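Local coordinates for extracellular solute-binding protein family 1 (Arthrobacter chlorophenolicus, PDB 4R2F), which binds laminaribiose and probably delivers it, or related glucose oligosaccharides, to a membrane sugar importer, at residues A[257-260]-A[261-265]; A[201-204]-A[205-208]; A[50-53]-A[54-58]; A[398-401]-A[402-405]; A[338-342]-A[343-347]. All blocks are in the same frame, centred on the assembly; numbering follows the deposited sequence.

Contact 1: residues A[257-260]-A[261-265]; sequences YTTD and NLNAQ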
loop_
_atom_site.group_PDB
_atom_site.type_symbol
_atom_site.label_atom_id
_atom_site.label_comp_id
_atom_site.label_asym_id
_atom_site.label_seq_id
_atom_site.Cartn_x
_atom_site.Cartn_y
_atom_site.Cartn_z
ATOM N N TYR A 257 2.731 -15.240 8.576
ATOM C CA TYR A 257 3.726 -14.276 9.008
ATOM C C TYR A 257 3.188 -12.870 9.150
ATOM O O TYR A 257 2.593 -12.311 8.234
ATOM C CB TYR A 257 4.897 -14.232 8.060
ATOM C CG TYR A 257 5.842 -15.410 8.074
ATOM C CD1 TYR A 257 6.035 -16.217 9.210
ATOM C CD2 TYR A 257 6.602 -15.668 6.960
ATOM C CE1 TYR A 257 6.945 -17.269 9.179
ATOM C CE2 TYR A 257 7.495 -16.715 6.911
ATOM C CZ TYR A 257 7.671 -17.510 8.010
ATOM O OH TYR A 257 8.582 -18.533 7.899
ATOM N N THR A 258 3.427 -12.302 10.313
ATOM C CA THR A 258 3.058 -10.944 10.622
ATOM C C THR A 258 4.086 -10.016 9.978
ATOM O O THR A 258 5.108 -10.454 9.413
ATOM C CB THR A 258 3.129 -10.678 12.147
ATOM O OG1 THR A 258 4.460 -10.975 12.577
ATOM C CG2 THR A 258 2.113 -11.514 12.970
ATOM N N THR A 259 3.843 -8.716 10.132
ATOM C CA THR A 259 4.754 -7.715 9.590
ATOM C C THR A 259 6.115 -7.886 10.252
ATOM O O THR A 259 7.141 -7.849 9.587
ATOM C CB THR A 259 4.180 -6.296 9.785
ATOM O OG1 THR A 259 3.022 -6.121 8.942
ATOM C CG2 THR A 259 5.222 -5.257 9.432
ATOM N N ASP A 260 6.117 -8.094 11.567
ATOM C CA ASP A 260 7.358 -8.349 12.296
ATOM C C ASP A 260 8.073 -9.585 11.809
ATOM O O ASP A 260 9.294 -9.580 11.698
ATOM C CB ASP A 260 7.085 -8.481 13.817
ATOM C CG ASP A 260 6.833 -7.140 14.489
ATOM O OD1 ASP A 260 7.108 -6.088 13.882
ATOM O OD2 ASP A 260 6.351 -7.131 15.634
ATOM N N ASN A 261 7.328 -10.661 11.564
ATOM C CA ASN A 261 7.930 -11.897 11.072
ATOM C C ASN A 261 8.627 -11.669 9.745
ATOM O O ASN A 261 9.740 -12.141 9.526
ATOM C CB ASN A 261 6.889 -12.993 10.835
ATOM C CG ASN A 261 6.228 -13.500 12.104
ATOM O OD1 ASN A 261 5.120 -14.012 12.051
ATOM N ND2 ASN A 261 6.885 -13.351 13.238
ATOM N N LEU A 262 7.943 -10.968 8.856
ATOM C CA LEU A 262 8.441 -10.720 7.517
ATOM C C LEU A 262 9.662 -9.779 7.544
ATOM O O LEU A 262 10.678 -10.061 6.904
ATOM C CB LEU A 262 7.309 -10.176 6.629
ATOM C CG LEU A 262 7.748 -9.767 5.215
ATOM C CD1 LEU A 262 8.436 -10.906 4.469
ATOM C CD2 LEU A 262 6.535 -9.274 4.460
ATOM N N ASN A 263 9.555 -8.671 8.275
ATOM C CA ASN A 263 10.692 -7.781 8.459
ATOM C C ASN A 263 11.923 -8.532 9.009
ATOM O O ASN A 263 13.024 -8.367 8.504
ATOM C CB ASN A 263 10.326 -6.626 9.379
ATOM C CG ASN A 263 9.403 -5.617 8.725
ATOM O OD1 ASN A 263 9.202 -5.611 7.518
ATOM N ND2 ASN A 263 8.850 -4.749 9.527
ATOM N N ALA A 264 11.725 -9.383 10.014
ATOM C CA ALA A 264 12.813 -10.180 10.557
ATOM C C ALA A 264 13.465 -11.074 9.514
ATOM O O ALA A 264 14.681 -11.243 9.542
ATOM C CB ALA A 264 12.352 -11.005 11.760
ATOM N N GLN A 265 12.687 -11.646 8.587
ATOM C CA GLN A 265 13.291 -12.468 7.529
ATOM C C GLN A 265 14.251 -11.638 6.653
ATOM O O GLN A 265 15.286 -12.124 6.232
ATOM C CB GLN A 265 12.247 -13.118 6.622
ATOM C CG GLN A 265 11.483 -14.280 7.229
ATOM C CD GLN A 265 10.826 -15.151 6.169
ATOM O OE1 GLN A 265 10.280 -14.666 5.161
ATOM N NE2 GLN A 265 10.907 -16.452 6.373
HETATM O O HOH W 1 9.388 -5.262 12.349
#
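Thr258 and Asn261 hold each other through reciprocal hydrogen bonds. Asn261 N donates to Thr258 OG1 at 3.1 Å, and Thr258 N returns a bond to Asn261 OD1 at 3.0 Å. In the second bond the N-H is almost straight (166°) but comes from above the amide carbonyl plane. OG1 reaches the backbone because it sits between its own N and carbonyl carbon (chi1 57°). This is a capping box, with Thr258 as N-cap of helix 259-267. Replacing Asn261 with alanine would probably leave Thr258 N without its side-chain acceptor and open one half of the capping box. Asn261 CB lies oblique to the Tyr257 ring, 3.7 Å from Tyr257 CD1, while the outer end of the ring approaches Gln265; Tyr257 OH and Gln265 NE2 both bond Asp251. Along the helix, water 1 joins Asp260 OD1 to Asn263 ND2, 2.9 Å from each. Farther out, Tyr257 O accepts from Asn202 ND2, and Thr259, a sugar-pocket residue, packs with Asn263 against Arg283 of helix 280-284.

Contact 2: residues A[201-204]-A[205-208]; sequences GNNI and GNHL. With BGC (beta-D-glucopyranose), chain B; BGC (beta-D-glucopyranose), chain C.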
loop_
_atom_site.group_PDB
_atom_site.type_symbol
_atom_site.label_atom_id
_atom_site.label_comp_id
_atom_site.label_asym_id
_atom_site.label_seq_id
_atom_site.Cartn_x
_atom_site.Cartn_y
_atom_site.Cartn_z
ATOM N N GLY A 201 -2.573 -8.582 10.662
ATOM C CA GLY A 201 -1.996 -7.258 10.451
ATOM C C GLY A 201 -1.149 -7.095 9.195
ATOM O O GLY A 201 -0.710 -6.001 8.884
ATOM N N ASN A 202 -0.892 -8.179 8.484
ATOM C CA ASN A 202 0.008 -8.145 7.335
ATOM C C ASN A 202 -0.791 -8.255 6.033
ATOM O O ASN A 202 -1.321 -9.314 5.703
ATOM C CB ASN A 202 1.017 -9.290 7.452
ATOM C CG ASN A 202 2.169 -9.135 6.510
ATOM O OD1 ASN A 202 2.180 -8.230 5.683
ATOM N ND2 ASN A 202 3.149 -10.010 6.627
ATOM N N ASN A 203 -0.846 -7.151 5.293
ATOM C CA ASN A 203 -1.553 -7.060 3.998
ATOM C C ASN A 203 -0.677 -7.248 2.752
ATOM O O ASN A 203 -1.154 -7.190 1.599
ATOM C CB ASN A 203 -2.254 -5.692 3.919
ATOM C CG ASN A 203 -3.284 -5.515 5.000
ATOM O OD1 ASN A 203 -3.258 -4.559 5.777
ATOM N ND2 ASN A 203 -4.186 -6.445 5.069
ATOM N N ILE A 204 0.599 -7.527 2.960
ATOM C CA ILE A 204 1.521 -7.637 1.833
ATOM C C ILE A 204 1.162 -8.823 0.925
ATOM O O ILE A 204 1.254 -8.719 -0.309
ATOM C CB ILE A 204 2.966 -7.715 2.343
ATOM C CG1 ILE A 204 3.356 -6.370 2.986
ATOM C CG2 ILE A 204 3.944 -8.135 1.256
ATOM C CD1 ILE A 204 3.402 -5.172 2.039
ATOM N N GLY A 205 0.740 -9.931 1.527
ATOM C CA GLY A 205 0.265 -11.087 0.769
ATOM C C GLY A 205 -0.889 -10.730 -0.140
ATOM O O GLY A 205 -0.903 -11.130 -1.314
ATOM N N ASN A 206 -1.858 -9.994 0.407
ATOM C CA ASN A 206 -2.989 -9.475 -0.380
ATOM C C ASN A 206 -2.462 -8.723 -1.583
ATOM O O ASN A 206 -2.955 -8.874 -2.698
ATOM C CB ASN A 206 -3.829 -8.503 0.446
ATOM C CG ASN A 206 -4.657 -9.171 1.520
ATOM O OD1 ASN A 206 -5.330 -8.488 2.283
ATOM N ND2 ASN A 206 -4.670 -10.489 1.550
ATOM N N HIS A 207 -1.431 -7.914 -1.357
ATOM C CA HIS A 207 -0.974 -7.012 -2.382
ATOM C C HIS A 207 -0.233 -7.762 -3.463
ATOM O O HIS A 207 -0.303 -7.399 -4.634
ATOM C CB HIS A 207 -0.091 -5.931 -1.786
ATOM C CG HIS A 207 -0.794 -5.071 -0.783
ATOM N ND1 HIS A 207 -0.134 -4.161 0.013
ATOM C CD2 HIS A 207 -2.111 -4.967 -0.464
ATOM C CE1 HIS A 207 -1.009 -3.540 0.787
ATOM N NE2 HIS A 207 -2.215 -4.009 0.512
ATOM N N LEU A 208 0.474 -8.807 -3.046
ATOM C CA LEU A 208 1.144 -9.698 -3.943
ATOM C C LEU A 208 0.139 -10.345 -4.894
ATOM O O LEU A 208 0.417 -10.465 -6.067
ATOM C CB LEU A 208 1.894 -10.780 -3.160
ATOM C CG LEU A 208 2.723 -11.747 -3.988
ATOM C CD1 LEU A 208 3.728 -11.041 -4.902
ATOM C CD2 LEU A 208 3.420 -12.738 -3.069
HETATM C C2 BGC B . 1.896 -0.686 4.224
HETATM C C3 BGC B . 0.385 -0.957 4.285
HETATM C C4 BGC B . 0.150 -2.370 4.838
HETATM C C5 BGC B . 0.906 -2.556 6.179
HETATM C C6 BGC B . 0.660 -3.921 6.833
HETATM C C1 BGC B . 2.543 -0.986 5.589
HETATM O O1 BGC B . 3.960 -0.826 5.529
HETATM O O2 BGC B . 2.123 0.676 3.822
HETATM O O3 BGC B . -0.170 -0.730 2.962
HETATM O O4 BGC B . -1.231 -2.669 5.071
HETATM O O5 BGC B . 2.271 -2.363 5.924
HETATM O O6 BGC B . 0.972 -4.965 5.908
HETATM C C2 BGC C . -1.739 0.571 1.734
HETATM C C3 BGC C . -3.171 1.096 1.847
HETATM C C4 BGC C . -4.145 -0.071 1.927
HETATM C C5 BGC C . -3.756 -0.999 3.070
HETATM C C6 BGC C . -4.635 -2.257 3.114
HETATM C C1 BGC C . -1.498 -0.259 2.984
HETATM O O2 BGC C . -0.806 1.640 1.644
HETATM O O3 BGC C . -3.489 1.921 0.727
HETATM O O4 BGC C . -5.453 0.413 2.204
HETATM O O5 BGC C . -2.384 -1.389 2.949
HETATM O O6 BGC C . -4.486 -3.072 1.930
HETATM O O HOH W 2 -1.887 -10.402 3.241
#
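Asn203 O meets the imidazole of His207 from over one face, 3.2 Å from CG and offset toward the rim, while the same oxygen accepts from His207 N in the carbonyl plane at 3.1 Å. Among the backbone bonds, Leu208 N to Ile204 O continues the helix one step on. A side-chain cap closes its start: Asn202 OD1 accepts from Ile204 N at 3.2 Å, the donor standing above the amide plane. Water 2 links the same turn, giving a hydrogen to Asn202 O and accepting from Asn206 N. The sugar contacts form another group, since Gly201, Asn202, Asn203, Ile204 and His207 belong to the glycan pocket. Asn203 N donates to O6 of the chain B glucose at 2.9 Å, and Asn203 OD1 lies equally near O4 of that glucose. With its ring edge turned to the ligand, His207 NE2 gives a nearly straight bond (172°) to O6 of the chain C glucose at 2.8 Å. A leucine in place of His207 would probably leave that hydroxyl without this donor and remove the hydrogen bond between ND1 and Arg156 NE. The beginning of helix 204-215 thus faces the ligand, with Ile204, His207 and Leu208 packing on Met275 of strand 273-275, His207 also meeting the ring of Phe309 in strand 306-316, and Asn206 ND2 hydrogen-bonded to Thr404 OG1 of helix 398-408.

Contact 3: residues A[50-53]-A[54-58]; sequences PAYN and DAAKK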
loop_
_atom_site.group_PDB
_atom_site.type_symbol
_atom_site.label_atom_id
_atom_site.label_comp_id
_atom_site.label_asym_id
_atom_site.label_seq_id
_atom_site.Cartn_x
_atom_site.Cartn_y
_atom_site.Cartn_z
ATOM N N PRO A 50 8.082 2.076 14.499
ATOM C CA PRO A 50 7.432 2.827 15.581
ATOM C C PRO A 50 7.914 4.273 15.623
ATOM O O PRO A 50 7.156 5.137 16.025
ATOM C CB PRO A 50 7.871 2.091 16.839
ATOM C CG PRO A 50 7.933 0.688 16.418
ATOM C CD PRO A 50 8.698 0.816 15.149
ATOM N N ALA A 51 9.159 4.530 15.254
ATOM C CA ALA A 51 9.637 5.913 15.230
ATOM C C ALA A 51 8.810 6.817 14.282
ATOM O O ALA A 51 8.720 8.012 14.509
ATOM C CB ALA A 51 11.109 5.950 14.859
ATOM N N TYR A 52 8.209 6.262 13.228
ATOM C CA TYR A 52 7.270 7.053 12.397
ATOM C C TYR A 52 6.130 7.599 13.273
ATOM O O TYR A 52 5.795 8.766 13.201
ATOM C CB TYR A 52 6.680 6.241 11.204
ATOM C CG TYR A 52 5.406 6.895 10.739
ATOM C CD1 TYR A 52 4.179 6.564 11.320
ATOM C CD2 TYR A 52 5.440 7.947 9.850
ATOM C CE1 TYR A 52 3.018 7.228 10.977
ATOM C CE2 TYR A 52 4.290 8.597 9.485
ATOM C CZ TYR A 52 3.088 8.257 10.067
ATOM O OH TYR A 52 1.965 8.939 9.731
ATOM N N ASN A 53 5.520 6.754 14.099
ATOM C CA ASN A 53 4.369 7.207 14.880
ATOM C C ASN A 53 4.726 8.201 15.971
ATOM O O ASN A 53 3.951 9.085 16.226
ATOM C CB ASN A 53 3.614 6.034 15.460
ATOM C CG ASN A 53 2.875 5.261 14.394
ATOM O OD1 ASN A 53 1.855 5.732 13.830
ATOM N ND2 ASN A 53 3.381 4.073 14.095
ATOM N N ASP A 54 5.894 8.051 16.594
ATOM C CA ASP A 54 6.429 9.068 17.518
ATOM C C ASP A 54 6.526 10.450 16.870
ATOM O O ASP A 54 6.082 11.447 17.438
ATOM C CB ASP A 54 7.831 8.692 18.022
ATOM C CG ASP A 54 7.845 7.446 18.896
ATOM O OD1 ASP A 54 6.818 7.121 19.511
ATOM O OD2 ASP A 54 8.905 6.796 18.978
ATOM N N ALA A 55 7.101 10.497 15.675
ATOM C CA ALA A 55 7.254 11.750 14.961
ATOM C C ALA A 55 5.927 12.337 14.522
ATOM O O ALA A 55 5.737 13.541 14.579
ATOM C CB ALA A 55 8.163 11.563 13.756
ATOM N N ALA A 56 5.009 11.495 14.067
ATOM C CA ALA A 56 3.728 11.986 13.560
ATOM C C ALA A 56 2.888 12.479 14.743
ATOM O O ALA A 56 2.164 13.474 14.630
ATOM C CB ALA A 56 3.004 10.880 12.800
ATOM N N LYS A 57 2.989 11.781 15.871
ATOM C CA LYS A 57 2.373 12.243 17.123
ATOM C C LYS A 57 2.828 13.660 17.474
ATOM O O LYS A 57 2.002 14.519 17.717
ATOM C CB LYS A 57 2.747 11.304 18.254
ATOM C CG LYS A 57 2.125 11.635 19.598
ATOM C CD LYS A 57 2.461 10.530 20.591
ATOM C CE LYS A 57 2.567 11.044 22.014
ATOM N NZ LYS A 57 1.203 11.293 22.538
ATOM N N LYS A 58 4.135 13.905 17.477
ATOM C CA LYS A 58 4.652 15.243 17.826
ATOM C C LYS A 58 4.186 16.310 16.847
ATOM O O LYS A 58 3.808 17.405 17.260
ATOM C CB LYS A 58 6.177 15.260 17.942
ATOM C CG LYS A 58 6.652 14.841 19.326
ATOM C CD LYS A 58 8.139 14.542 19.350
ATOM C CE LYS A 58 8.539 13.796 20.614
ATOM N NZ LYS A 58 9.558 12.755 20.297
#
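Asn53 O accepts from Lys57 N at 2.9 Å, the shortest backbone bond joining residues 50-53 to 54-58. The helix to which both belong, 50-61, is the connection of a beta-alpha-beta crossover: it follows strand 40-44 and leads to strand 70-74, which pair in parallel. Three further i to i+4 bonds run beside the first, from Asp54 N to Pro50 O, Ala55 N to Ala51 O and Ala56 N to Tyr52 O. Pro50 O takes a second, weak bond from Asn53 N.

The side-chain contact lies on the face of the helix turned to the protein interior. Tyr52 has CG turned away from its backbone N (chi1 159°), which lays the ring along the helix beside the next turn. There the methyl group of Ala56 makes an off-centre CH-pi contact, with CB 4.3 Å from the ring centroid and 29° off the normal. The ring and the methyl group are both buried, and Tyr72 of strand 70-74 and Tyr332 of helix 322-335 pack against them. The phenol is fixed at its far end by a hydrogen bond to Asp44 of strand 40-44. The outward side is charged: Asp54, Lys57 and Lys58 are exposed, and Lys57 NZ forms a salt bridge with Glu61 one turn on. Within the buried pair, the methyl group sits nearest the hydroxyl end of the ring, Ala56 CB being 3.8 Å from Tyr52 CZ.

Contact 4: residues A[398-401]-A[402-405]; sequences QALN and QFTQ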
loop_
_atom_site.group_PDB
_atom_site.type_symbol
_atom_site.label_atom_id
_atom_site.label_comp_id
_atom_site.label_asym_id
_atom_site.label_seq_id
_atom_site.Cartn_x
_atom_site.Cartn_y
_atom_site.Cartn_z
ATOM N N GLN A 398 -13.075 -9.389 3.711
ATOM C CA GLN A 398 -12.703 -10.782 3.933
ATOM C C GLN A 398 -12.307 -11.539 2.697
ATOM O O GLN A 398 -11.417 -12.372 2.772
ATOM C CB GLN A 398 -13.845 -11.518 4.654
ATOM C CG GLN A 398 -14.063 -11.043 6.081
ATOM C CD GLN A 398 -12.808 -11.162 6.937
ATOM O OE1 GLN A 398 -12.470 -10.238 7.667
ATOM N NE2 GLN A 398 -12.098 -12.291 6.828
ATOM N N ALA A 399 -12.923 -11.244 1.550
ATOM C CA ALA A 399 -12.674 -12.045 0.352
ATOM C C ALA A 399 -11.218 -12.060 -0.121
ATOM O O ALA A 399 -10.706 -13.105 -0.530
ATOM C CB ALA A 399 -13.580 -11.610 -0.793
ATOM N N LEU A 400 -10.569 -10.893 -0.136
ATOM C CA LEU A 400 -9.194 -10.816 -0.574
ATOM C C LEU A 400 -8.294 -11.520 0.456
ATOM O O LEU A 400 -7.397 -12.256 0.071
ATOM C CB LEU A 400 -8.756 -9.350 -0.762
ATOM C CG LEU A 400 -7.331 -9.100 -1.261
ATOM C CD1 LEU A 400 -6.984 -9.977 -2.450
ATOM C CD2 LEU A 400 -7.134 -7.621 -1.603
ATOM N N ASN A 401 -8.557 -11.299 1.747
ATOM C CA ASN A 401 -7.754 -11.935 2.802
ATOM C C ASN A 401 -7.733 -13.436 2.636
ATOM O O ASN A 401 -6.663 -14.057 2.606
ATOM C CB ASN A 401 -8.259 -11.576 4.196
ATOM C CG ASN A 401 -7.942 -10.133 4.583
ATOM O OD1 ASN A 401 -8.776 -9.427 5.124
ATOM N ND2 ASN A 401 -6.729 -9.709 4.324
ATOM N N GLN A 402 -8.924 -14.000 2.480
ATOM C CA GLN A 402 -9.132 -15.469 2.414
ATOM C C GLN A 402 -8.579 -16.054 1.128
ATOM O O GLN A 402 -7.935 -17.105 1.126
ATOM C CB GLN A 402 -10.641 -15.785 2.648
ATOM C CG GLN A 402 -11.062 -15.321 4.049
ATOM C CD GLN A 402 -12.531 -15.522 4.431
ATOM O OE1 GLN A 402 -12.901 -15.425 5.615
ATOM N NE2 GLN A 402 -13.367 -15.782 3.448
ATOM N N PHE A 403 -8.757 -15.335 0.028
ATOM C CA PHE A 403 -8.130 -15.716 -1.234
ATOM C C PHE A 403 -6.623 -15.861 -1.071
ATOM O O PHE A 403 -6.023 -16.866 -1.472
ATOM C CB PHE A 403 -8.482 -14.676 -2.287
ATOM C CG PHE A 403 -7.789 -14.849 -3.586
ATOM C CD1 PHE A 403 -8.018 -15.961 -4.382
ATOM C CD2 PHE A 403 -6.919 -13.880 -4.047
ATOM C CE1 PHE A 403 -7.379 -16.105 -5.591
ATOM C CE2 PHE A 403 -6.299 -14.015 -5.263
ATOM C CZ PHE A 403 -6.520 -15.136 -6.037
ATOM N N THR A 404 -6.011 -14.866 -0.450
ATOM C CA THR A 404 -4.573 -14.876 -0.252
ATOM C C THR A 404 -4.138 -16.094 0.567
ATOM O O THR A 404 -3.145 -16.734 0.245
ATOM C CB THR A 404 -4.082 -13.575 0.447
ATOM O OG1 THR A 404 -4.524 -12.426 -0.286
ATOM C CG2 THR A 404 -2.563 -13.558 0.531
ATOM N N GLN A 405 -4.849 -16.375 1.645
ATOM C CA GLN A 405 -4.420 -17.428 2.536
ATOM C C GLN A 405 -4.575 -18.777 1.864
ATOM O O GLN A 405 -3.736 -19.677 2.019
ATOM C CB GLN A 405 -5.158 -17.317 3.860
ATOM C CG GLN A 405 -4.712 -16.077 4.634
ATOM C CD GLN A 405 -5.248 -15.974 6.050
ATOM O OE1 GLN A 405 -6.331 -16.451 6.356
ATOM N NE2 GLN A 405 -4.480 -15.340 6.928
#
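Leu400 O is gripped twice by Thr404, by the backbone N at 3.0 Å and by the hydroxyl OG1 at 2.9 Å. The two donors reach the oxygen from opposite faces of its carbonyl plane, with OG1 well above that plane. Thr404 has OG1 beside its own backbone N (chi1 -55°), which turns the hydroxyl back toward the preceding turn. The same OG1 is hydrogen-bonded to Asn206 ND2 of helix 204-215, so one buried hydroxyl serves two helices. Ordinary i to i+4 bonds continue the ladder, among them Gln402 N to Gln398 O and Phe403 N to Ala399 O, each 3.0 Å. All belong to helix 398-408, which lies between helices 204-215 and 414-428 and touches both.

On the outer side, Gln398 bends at its second torsion and offers NE2 to Gln402 OE1. This bond is weak at 3.5 Å, and the two amide planes stand 67° apart. On the buried side, Leu400 CD1 comes to the edge of the Phe403 ring, near its plane, 4.2 Å from CD2. The ring itself is stacked with Phe421 of helix 414-428 and also meets Met209 and Met213 of helix 204-215. Leu400 leans on Phe421 as well as on Phe380. Toward the end of the segment, Gln405 NE2 bonds Ser198 O, tying the helix to the loop that precedes helix 204-215.

Contact 5: residues A[338-342]-A[343-347]; sequences ELWQQ and KLMNA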
loop_
_atom_site.group_PDB
_atom_site.type_symbol
_atom_site.label_atom_id
_atom_site.label_comp_id
_atom_site.label_asym_id
_atom_site.label_seq_id
_atom_site.Cartn_x
_atom_site.Cartn_y
_atom_site.Cartn_z
ATOM N N GLU A 338 9.049 16.911 6.925
ATOM C CA GLU A 338 9.933 16.482 8.024
ATOM C C GLU A 338 10.046 14.974 8.120
ATOM O O GLU A 338 11.077 14.461 8.547
ATOM C CB GLU A 338 9.436 17.019 9.374
ATOM C CG GLU A 338 9.552 18.536 9.500
ATOM C CD GLU A 338 8.714 19.125 10.624
ATOM O OE1 GLU A 338 8.275 18.378 11.537
ATOM O OE2 GLU A 338 8.500 20.356 10.587
ATOM N N LEU A 339 8.986 14.256 7.735
ATOM C CA LEU A 339 8.980 12.805 7.852
ATOM C C LEU A 339 9.916 12.164 6.839
ATOM O O LEU A 339 10.584 11.171 7.143
ATOM C CB LEU A 339 7.559 12.257 7.700
ATOM C CG LEU A 339 6.564 12.729 8.765
ATOM C CD1 LEU A 339 5.132 12.397 8.350
ATOM C CD2 LEU A 339 6.879 12.147 10.142
ATOM N N TRP A 340 9.957 12.731 5.634
ATOM C CA TRP A 340 10.911 12.280 4.624
ATOM C C TRP A 340 12.313 12.795 4.916
ATOM O O TRP A 340 13.283 12.121 4.584
ATOM C CB TRP A 340 10.484 12.706 3.220
ATOM C CG TRP A 340 9.496 11.768 2.626
ATOM C CD1 TRP A 340 9.767 10.654 1.873
ATOM C CD2 TRP A 340 8.073 11.829 2.760
ATOM N NE1 TRP A 340 8.598 10.031 1.516
ATOM C CE2 TRP A 340 7.539 10.729 2.031
ATOM C CE3 TRP A 340 7.193 12.701 3.411
ATOM C CZ2 TRP A 340 6.167 10.478 1.955
ATOM C CZ3 TRP A 340 5.823 12.462 3.322
ATOM C CH2 TRP A 340 5.324 11.346 2.616
ATOM N N GLN A 341 12.414 13.980 5.519
ATOM C CA GLN A 341 13.722 14.532 5.926
ATOM C C GLN A 341 14.403 13.619 6.935
ATOM O O GLN A 341 15.583 13.337 6.807
ATOM C CB GLN A 341 13.573 15.967 6.456
ATOM C CG GLN A 341 14.870 16.791 6.520
ATOM C CD GLN A 341 15.728 16.413 7.713
ATOM O OE1 GLN A 341 15.230 16.176 8.821
ATOM N NE2 GLN A 341 17.022 16.324 7.487
ATOM N N GLN A 342 13.637 13.108 7.897
ATOM C CA GLN A 342 14.144 12.150 8.886
ATOM C C GLN A 342 14.145 10.706 8.391
ATOM O O GLN A 342 14.548 9.810 9.116
ATOM C CB GLN A 342 13.323 12.255 10.186
ATOM C CG GLN A 342 13.483 13.598 10.907
ATOM C CD GLN A 342 12.322 13.880 11.865
ATOM O OE1 GLN A 342 12.109 13.157 12.835
ATOM N NE2 GLN A 342 11.562 14.917 11.579
ATOM N N LYS A 343 13.694 10.479 7.154
ATOM C CA LYS A 343 13.767 9.152 6.532
ATOM C C LYS A 343 12.954 8.128 7.296
ATOM O O LYS A 343 13.375 6.983 7.490
ATOM C CB LYS A 343 15.211 8.674 6.422
ATOM C CG LYS A 343 16.116 9.645 5.694
ATOM C CD LYS A 343 17.526 9.081 5.615
ATOM C CE LYS A 343 18.466 10.039 4.907
ATOM N NZ LYS A 343 19.811 9.414 4.814
ATOM N N LEU A 344 11.783 8.563 7.745
ATOM C CA LEU A 344 10.891 7.720 8.534
ATOM C C LEU A 344 9.779 7.060 7.696
ATOM O O LEU A 344 9.041 6.235 8.219
ATOM C CB LEU A 344 10.243 8.577 9.619
ATOM C CG LEU A 344 11.217 9.125 10.651
ATOM C CD1 LEU A 344 10.486 10.051 11.609
ATOM C CD2 LEU A 344 11.887 7.964 11.392
ATOM N N MET A 345 9.667 7.423 6.418
ATOM C CA MET A 345 8.598 6.921 5.545
ATOM C C MET A 345 8.965 5.698 4.705
ATOM O O MET A 345 10.122 5.510 4.277
ATOM C CB MET A 345 8.118 8.032 4.622
ATOM C CG MET A 345 7.411 9.188 5.324
ATOM S SD MET A 345 5.906 8.724 6.179
ATOM C CE MET A 345 4.974 8.042 4.823
ATOM N N ASN A 346 7.965 4.840 4.506
ATOM C CA ASN A 346 8.074 3.681 3.621
ATOM C C ASN A 346 7.162 3.864 2.385
ATOM O O ASN A 346 6.531 2.913 1.911
ATOM C CB ASN A 346 7.681 2.411 4.355
ATOM C CG ASN A 346 8.731 1.948 5.336
ATOM O OD1 ASN A 346 8.507 0.978 6.046
ATOM N ND2 ASN A 346 9.871 2.633 5.387
ATOM N N ALA A 347 7.142 5.087 1.867
ATOM C CA ALA A 347 6.304 5.453 0.727
ATOM C C ALA A 347 6.898 6.641 -0.001
ATOM O O ALA A 347 7.767 7.322 0.531
ATOM C CB ALA A 347 4.898 5.783 1.196
#
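Met345 bends at both its second and third torsions (chi2 -62°, chi3 -58°), which folds its chain back over the indole of Trp340. CG stands above the centre of the six-membered ring, 3.6 Å from its centroid, in a CH-pi contact. The sulfur is over the same ring, with SD 4.6 Å from that centroid, as a Met-aromatic pair. CE reaches the outer rim, 3.9 Å from Trp340 CZ2. At the edge of the indole, NE1 donates in the ring plane to Ala347 O at 3.0 Å. Face and edge of the tryptophan are thus both used by the chain that leaves the helix. The reversal itself is a Schellman motif closing helix 337-341. Lys343 takes a positive phi (62°), Leu344 N bonds Leu339 O at 2.9 Å, and Lys343 N makes a weak bond to Trp340 O. Leu339 CB lies 3.9 Å from Met345 CG, and Trp340 and Ala347 both pack on Gln152 of strand 145-161. With its N-H spent on a backbone oxygen and its face under a flexible thioether, the buried indole is held in rotation by a directional bond and covered by an apolar chain that can mould to it.

In the fold
Contact 2 is buried throughout and supplies five residues to the sugar pocket, whereas the other four are partly buried, each with at least one exposed side chain. Contacts 1, 2 and 4 adjoin in space, contact 2 touching both of the others mainly through asparagine amides. Contacts 3 and 5 form a separate pair about 11 Å apart between centres, joined by apolar packing such as Ala55 CB to Leu344 CD1 at 3.5 Å. Contacts 4 and 5 lie on opposite sides of the chain's centre. Helix starts in contacts 1 and 2 are capped by polar side chains, the helix end in contact 5 by backbone, and contacts 3 and 4 sit within helices.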